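Local coordinates for protein SxtG (Microseira wollei, PDB 6U1R) that transfers an amidino group in the biosynthesis of the paralytic shellfish toxin saxitoxin, probably through an amidino-cysteine intermediate, at residues Val40-Val45 / Cys368-Val373; Lys182-Asp187 / Glu209-Phe214. One frame throughout, in Å; residues are numbered along the deposited sequence.

Interaction 1 of 2, residues Val40-Val45 / Cys368-Val373; sequences VIVGSV and CATLDV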
loop_
_atom_site.group_PDB
_atom_site.type_symbol
_atom_site.label_atom_id
_atom_site.label_comp_id
_atom_site.label_asym_id
_atom_site.label_seq_id
_atom_site.Cartn_x
_atom_site.Cartn_y
_atom_site.Cartn_z
ATOM N N VAL A 40 11.468 -9.738 -17.942
ATOM C CA VAL A 40 10.722 -10.510 -16.954
ATOM C C VAL A 40 11.535 -10.594 -15.662
ATOM O O VAL A 40 12.764 -10.739 -15.698
ATOM C CB VAL A 40 10.393 -11.917 -17.527
ATOM C CG1 VAL A 40 11.672 -12.777 -17.679
ATOM C CG2 VAL A 40 9.339 -12.623 -16.696
ATOM N N ILE A 41 10.860 -10.453 -14.511
ATOM C CA ILE A 41 11.449 -10.804 -13.216
ATOM C C ILE A 41 11.207 -12.289 -13.001
ATOM O O ILE A 41 10.086 -12.770 -13.193
ATOM C CB ILE A 41 10.834 -9.978 -12.068
ATOM C CG1 ILE A 41 11.003 -8.474 -12.341
ATOM C CG2 ILE A 41 11.445 -10.400 -10.728
ATOM C CD1 ILE A 41 10.359 -7.520 -11.291
ATOM N N VAL A 42 12.245 -13.023 -12.613
ATOM C CA VAL A 42 12.111 -14.446 -12.307
ATOM C C VAL A 42 12.373 -14.634 -10.819
ATOM O O VAL A 42 13.228 -13.958 -10.241
ATOM C CB VAL A 42 13.044 -15.311 -13.178
ATOM C CG1 VAL A 42 12.907 -16.770 -12.855
ATOM C CG2 VAL A 42 12.691 -15.125 -14.655
ATOM N N GLY A 43 11.620 -15.532 -10.198
ATOM C CA GLY A 43 11.728 -15.767 -8.777
ATOM C C GLY A 43 13.024 -16.475 -8.374
ATOM O O GLY A 43 13.880 -16.832 -9.190
ATOM N N SER A 44 13.154 -16.663 -7.067
ATOM C CA SER A 44 14.302 -17.331 -6.466
ATOM C C SER A 44 13.812 -18.270 -5.376
ATOM O O SER A 44 12.884 -17.928 -4.634
ATOM C CB SER A 44 15.291 -16.312 -5.872
ATOM O OG SER A 44 16.189 -16.929 -4.961
ATOM N N VAL A 45 14.426 -19.453 -5.279
ATOM C CA VAL A 45 14.084 -20.404 -4.228
ATOM C C VAL A 45 15.063 -20.376 -3.068
ATOM O O VAL A 45 14.851 -21.083 -2.078
ATOM C CB VAL A 45 13.982 -21.842 -4.769
ATOM C CG1 VAL A 45 12.776 -21.984 -5.642
ATOM C CG2 VAL A 45 15.249 -22.227 -5.549
ATOM N N CYS A 368 3.670 -18.593 -12.480
ATOM C CA CYS A 368 3.818 -18.152 -11.090
ATOM C C CYS A 368 5.201 -17.574 -10.827
ATOM O O CYS A 368 5.351 -16.649 -10.022
ATOM C CB CYS A 368 3.609 -19.319 -10.131
ATOM S SG CYS A 368 1.950 -19.947 -10.134
ATOM N N ALA A 369 6.225 -18.173 -11.440
ATOM C CA ALA A 369 7.619 -17.868 -11.197
ATOM C C ALA A 369 8.078 -16.600 -11.893
ATOM O O ALA A 369 9.250 -16.236 -11.740
ATOM C CB ALA A 369 8.493 -19.046 -11.654
ATOM N N THR A 370 7.195 -15.902 -12.613
ATOM C CA THR A 370 7.595 -14.734 -13.386
ATOM C C THR A 370 6.675 -13.547 -13.148
ATOM O O THR A 370 5.503 -13.694 -12.789
ATOM C CB THR A 370 7.614 -15.047 -14.897
ATOM O OG1 THR A 370 6.343 -15.585 -15.295
ATOM C CG2 THR A 370 8.757 -16.006 -15.223
ATOM N N LEU A 371 7.222 -12.352 -13.354
ATOM C CA LEU A 371 6.426 -11.141 -13.491
ATOM C C LEU A 371 6.862 -10.480 -14.793
ATOM O O LEU A 371 7.999 -10.007 -14.900
ATOM C CB LEU A 371 6.613 -10.192 -12.296
ATOM C CG LEU A 371 5.629 -9.016 -12.257
ATOM C CD1 LEU A 371 4.210 -9.506 -11.916
ATOM C CD2 LEU A 371 6.046 -7.934 -11.281
ATOM N N ASP A 372 5.966 -10.454 -15.780
ATOM C CA ASP A 372 6.273 -9.908 -17.112
ATOM C C ASP A 372 6.165 -8.388 -17.111
ATOM O O ASP A 372 5.159 -7.812 -17.540
ATOM C CB ASP A 372 5.340 -10.507 -18.160
ATOM C CG ASP A 372 3.877 -10.319 -17.819
ATOM O OD1 ASP A 372 3.515 -10.592 -16.660
ATOM O OD2 ASP A 372 3.086 -9.903 -18.697
ATOM N N VAL A 373 7.255 -7.714 -16.729
ATOM C CA VAL A 373 7.200 -6.263 -16.583
ATOM C C VAL A 373 7.182 -5.534 -17.928
ATOM O O VAL A 373 6.671 -4.414 -18.005
ATOM C CB VAL A 373 8.359 -5.768 -15.684
ATOM C CG1 VAL A 373 8.201 -6.338 -14.285
ATOM C CG2 VAL A 373 9.691 -6.157 -16.229
#

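Interaction 2 of 2, residues Lys182-Asp187 / Glu209-Phe214; sequences KPQLFD and EFEPTF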
loop_
_atom_site.group_PDB
_atom_site.type_symbol
_atom_site.label_atom_id
_atom_site.label_comp_id
_atom_site.label_asym_id
_atom_site.label_seq_id
_atom_site.Cartn_x
_atom_site.Cartn_y
_atom_site.Cartn_z
ATOM N N LYS A 182 -2.178 -1.667 3.198
ATOM C CA LYS A 182 -1.659 -2.905 3.757
ATOM C C LYS A 182 -2.663 -3.431 4.776
ATOM O O LYS A 182 -3.007 -2.699 5.711
ATOM C CB LYS A 182 -0.285 -2.688 4.420
ATOM C CG LYS A 182 0.447 -3.989 4.675
ATOM C CD LYS A 182 1.941 -3.777 4.782
ATOM C CE LYS A 182 2.684 -5.046 4.481
ATOM N NZ LYS A 182 2.574 -5.422 3.051
ATOM N N PRO A 183 -3.161 -4.658 4.644
ATOM C CA PRO A 183 -4.241 -5.109 5.533
ATOM C C PRO A 183 -3.738 -5.356 6.945
ATOM O O PRO A 183 -2.560 -5.624 7.185
ATOM C CB PRO A 183 -4.733 -6.406 4.871
ATOM C CG PRO A 183 -3.526 -6.928 4.124
ATOM C CD PRO A 183 -2.852 -5.667 3.608
ATOM N N GLN A 184 -4.679 -5.275 7.892
ATOM C CA GLN A 184 -4.393 -5.516 9.301
ATOM C C GLN A 184 -4.227 -7.004 9.593
ATOM O O GLN A 184 -3.424 -7.381 10.456
ATOM C CB GLN A 184 -5.522 -4.944 10.172
ATOM C CG GLN A 184 -5.696 -3.437 10.069
ATOM C CD GLN A 184 -6.716 -2.882 11.057
ATOM O OE1 GLN A 184 -7.930 -3.088 10.917
ATOM N NE2 GLN A 184 -6.229 -2.198 12.071
ATOM N N LEU A 185 -5.022 -7.837 8.917
ATOM C CA LEU A 185 -4.997 -9.284 9.049
ATOM C C LEU A 185 -5.297 -9.712 10.486
ATOM O O LEU A 185 -4.717 -10.668 11.005
ATOM C CB LEU A 185 -3.673 -9.865 8.543
ATOM C CG LEU A 185 -3.319 -9.478 7.092
ATOM C CD1 LEU A 185 -2.054 -10.217 6.594
ATOM C CD2 LEU A 185 -4.489 -9.759 6.166
ATOM N N PHE A 186 -6.254 -9.018 11.107
ATOM C CA PHE A 186 -6.846 -9.495 12.348
ATOM C C PHE A 186 -7.524 -10.852 12.144
ATOM O O PHE A 186 -7.866 -11.264 11.027
ATOM C CB PHE A 186 -7.894 -8.496 12.865
ATOM C CG PHE A 186 -7.346 -7.177 13.356
ATOM C CD1 PHE A 186 -5.982 -6.912 13.426
ATOM C CD2 PHE A 186 -8.227 -6.188 13.770
ATOM C CE1 PHE A 186 -5.518 -5.688 13.905
ATOM C CE2 PHE A 186 -7.765 -4.978 14.254
ATOM C CZ PHE A 186 -6.416 -4.730 14.326
ATOM N N ASP A 187 -7.784 -11.533 13.266
ATOM C CA ASP A 187 -8.528 -12.782 13.193
ATOM C C ASP A 187 -9.853 -12.618 12.454
ATOM O O ASP A 187 -10.322 -13.567 11.826
ATOM C CB ASP A 187 -8.789 -13.334 14.599
ATOM C CG ASP A 187 -7.564 -13.977 15.228
ATOM O OD1 ASP A 187 -6.519 -14.151 14.560
ATOM O OD2 ASP A 187 -7.669 -14.338 16.423
ATOM N N GLU A 209 -15.186 -10.786 4.738
ATOM C CA GLU A 209 -15.253 -9.449 4.149
ATOM C C GLU A 209 -14.858 -8.359 5.140
ATOM O O GLU A 209 -15.336 -7.224 5.060
ATOM C CB GLU A 209 -16.651 -9.189 3.585
ATOM C CG GLU A 209 -17.023 -10.113 2.407
ATOM C CD GLU A 209 -16.107 -9.948 1.196
ATOM O OE1 GLU A 209 -15.639 -8.817 0.946
ATOM O OE2 GLU A 209 -15.880 -10.956 0.482
ATOM N N PHE A 210 -13.961 -8.680 6.074
ATOM C CA PHE A 210 -13.524 -7.694 7.057
ATOM C C PHE A 210 -12.746 -6.544 6.403
ATOM O O PHE A 210 -12.975 -5.372 6.730
ATOM C CB PHE A 210 -12.710 -8.423 8.126
ATOM C CG PHE A 210 -11.905 -7.533 9.018
ATOM C CD1 PHE A 210 -12.516 -6.791 10.019
ATOM C CD2 PHE A 210 -10.530 -7.477 8.887
ATOM C CE1 PHE A 210 -11.766 -5.989 10.854
ATOM C CE2 PHE A 210 -9.779 -6.678 9.705
ATOM C CZ PHE A 210 -10.396 -5.928 10.701
ATOM N N GLU A 211 -11.826 -6.846 5.490
ATOM C CA GLU A 211 -11.015 -5.816 4.856
ATOM C C GLU A 211 -10.571 -6.292 3.478
ATOM O O GLU A 211 -10.610 -7.490 3.188
ATOM C CB GLU A 211 -9.796 -5.463 5.711
ATOM C CG GLU A 211 -8.748 -6.546 5.708
ATOM C CD GLU A 211 -7.688 -6.317 6.757
ATOM O OE1 GLU A 211 -7.368 -5.140 7.069
ATOM O OE2 GLU A 211 -7.194 -7.339 7.264
ATOM N N PRO A 212 -10.121 -5.376 2.613
ATOM C CA PRO A 212 -9.730 -5.771 1.244
ATOM C C PRO A 212 -8.462 -6.614 1.232
ATOM O O PRO A 212 -7.420 -6.169 1.720
ATOM C CB PRO A 212 -9.501 -4.428 0.540
ATOM C CG PRO A 212 -10.152 -3.394 1.368
ATOM C CD PRO A 212 -10.212 -3.913 2.773
ATOM N N THR A 213 -8.534 -7.811 0.629
ATOM C CA THR A 213 -7.354 -8.634 0.369
ATOM C C THR A 213 -7.462 -9.266 -1.013
ATOM O O THR A 213 -8.553 -9.656 -1.461
ATOM C CB THR A 213 -7.119 -9.760 1.424
ATOM O OG1 THR A 213 -8.245 -10.649 1.502
ATOM C CG2 THR A 213 -6.839 -9.178 2.792
ATOM N N PHE A 214 -6.325 -9.330 -1.697
ATOM C CA PHE A 214 -6.222 -10.154 -2.896
ATOM C C PHE A 214 -4.762 -10.488 -3.164
ATOM O O PHE A 214 -3.849 -9.758 -2.757
ATOM C CB PHE A 214 -6.860 -9.476 -4.131
ATOM C CG PHE A 214 -6.143 -8.240 -4.635
ATOM C CD1 PHE A 214 -5.056 -8.357 -5.498
ATOM C CD2 PHE A 214 -6.574 -6.967 -4.281
ATOM C CE1 PHE A 214 -4.415 -7.237 -5.976
ATOM C CE2 PHE A 214 -5.933 -5.830 -4.771
ATOM C CZ PHE A 214 -4.859 -5.962 -5.616
HETATM O O HOH W 1 -9.050 -3.404 8.454
#

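Interaction 1 of 2, residues Val40-Val45 / Cys368-Val373
I41 and L371 face each other as an antiparallel hydrogen-bonded pair. I41 N donates to L371 O at 2.9 Å, and L371 N returns a bond of 2.9 Å to I41 O. Just past the strand ends, G43 N adds a third bond, 2.9 Å to A369 O. The I41 side chain can be followed outward. I41 CB lies 4.0 Å from L371 O, with CB of L371 just beyond. CG1 lies beside the backbone N (chi1 -57°), which sends the chain toward V373. There I41 CG1 comes to 4.0 Å from V373 CG1, and I41 CD1, on an extended chain, reaches the same methyl at 3.9 Å. The two side chains meet at about a right angle. Y170 of helix 164-172 packs on both.

On the other face, V42 and T370 form a non-hydrogen-bonded pair and lie side by side, with V42 CG2 4.1 Å from T370 CG2. V40 CG2 presses on T370 CB at 3.5 Å, a tight fit. T370 OG1 turns to the carbonyl O of F366, and helix 83-102 covers this face through L93, L100 and F96. The carboxylate of D372 makes salt bridges with R136, R221 and R375. C368, the predicted amidino-cysteine nucleophile, lies in the loop just before strand 370-375. The mixed sheet centred on strand 37-42, with helices on both faces, is consistent with the pentein-type alpha/beta propeller of the amidinotransferase family.

Interaction 2 of 2, residues Lys182-Asp187 / Glu209-Phe214
The carboxylate of E211 reaches across to the backbone of Q184 and L185. This is the tight part of the contact. E211 OE1 accepts from Q184 N at 2.8 Å, with the donor 28° out of the carboxylate plane. E211 OE2 uses its syn lone pair for L185 N, also at 2.8 Å. The chain of E211 is extended beyond CG (chi2 -169°), which carries the carboxylate up to the other segment. P183 CB packs 3.5 Å from E211 CD.

The aromatic side is looser. The rings of F186 and F210 are near parallel, but slid so far apart that they barely overlap. Their centroids are 5.9 Å apart, and F186 CD2 to F210 CZ is 3.8 Å. One water donates to both Q184 OE1 and E211 OE1, bridging the two side chains. The second subunit borders this side. Its W161 meets F186 edge-to-face, and its K168 makes a cation-pi contact with F210.

Two backbone N-H groups and a water thus share the E211 carboxylate. Such a set of donors would probably favour its charged form and fix its rotation, tying two irregular segments together beside the subunit interface.

Overall arrangement
Interaction 2 is nested along the chain inside the long loop closed by interaction 1. The order is 40-45, 182-187, 209-214, 368-373. The centres of the two contacts are 26 Å apart and their nearest atoms about 11 Å, so they do not touch. Interaction 1 is a buried strand pairing, its centre about 10 Å from the chain centre, against about 19 Å for interaction 2. Interaction 2 joins two loop segments between strands 176-179 and 219-222, next to the second subunit. Loop residues beside each contact thus carry predicted catalytic groups: C368 starts 368-373, and D215 directly follows 209-214. The third, H264, comes between 209-214 and 368-373 in the chain.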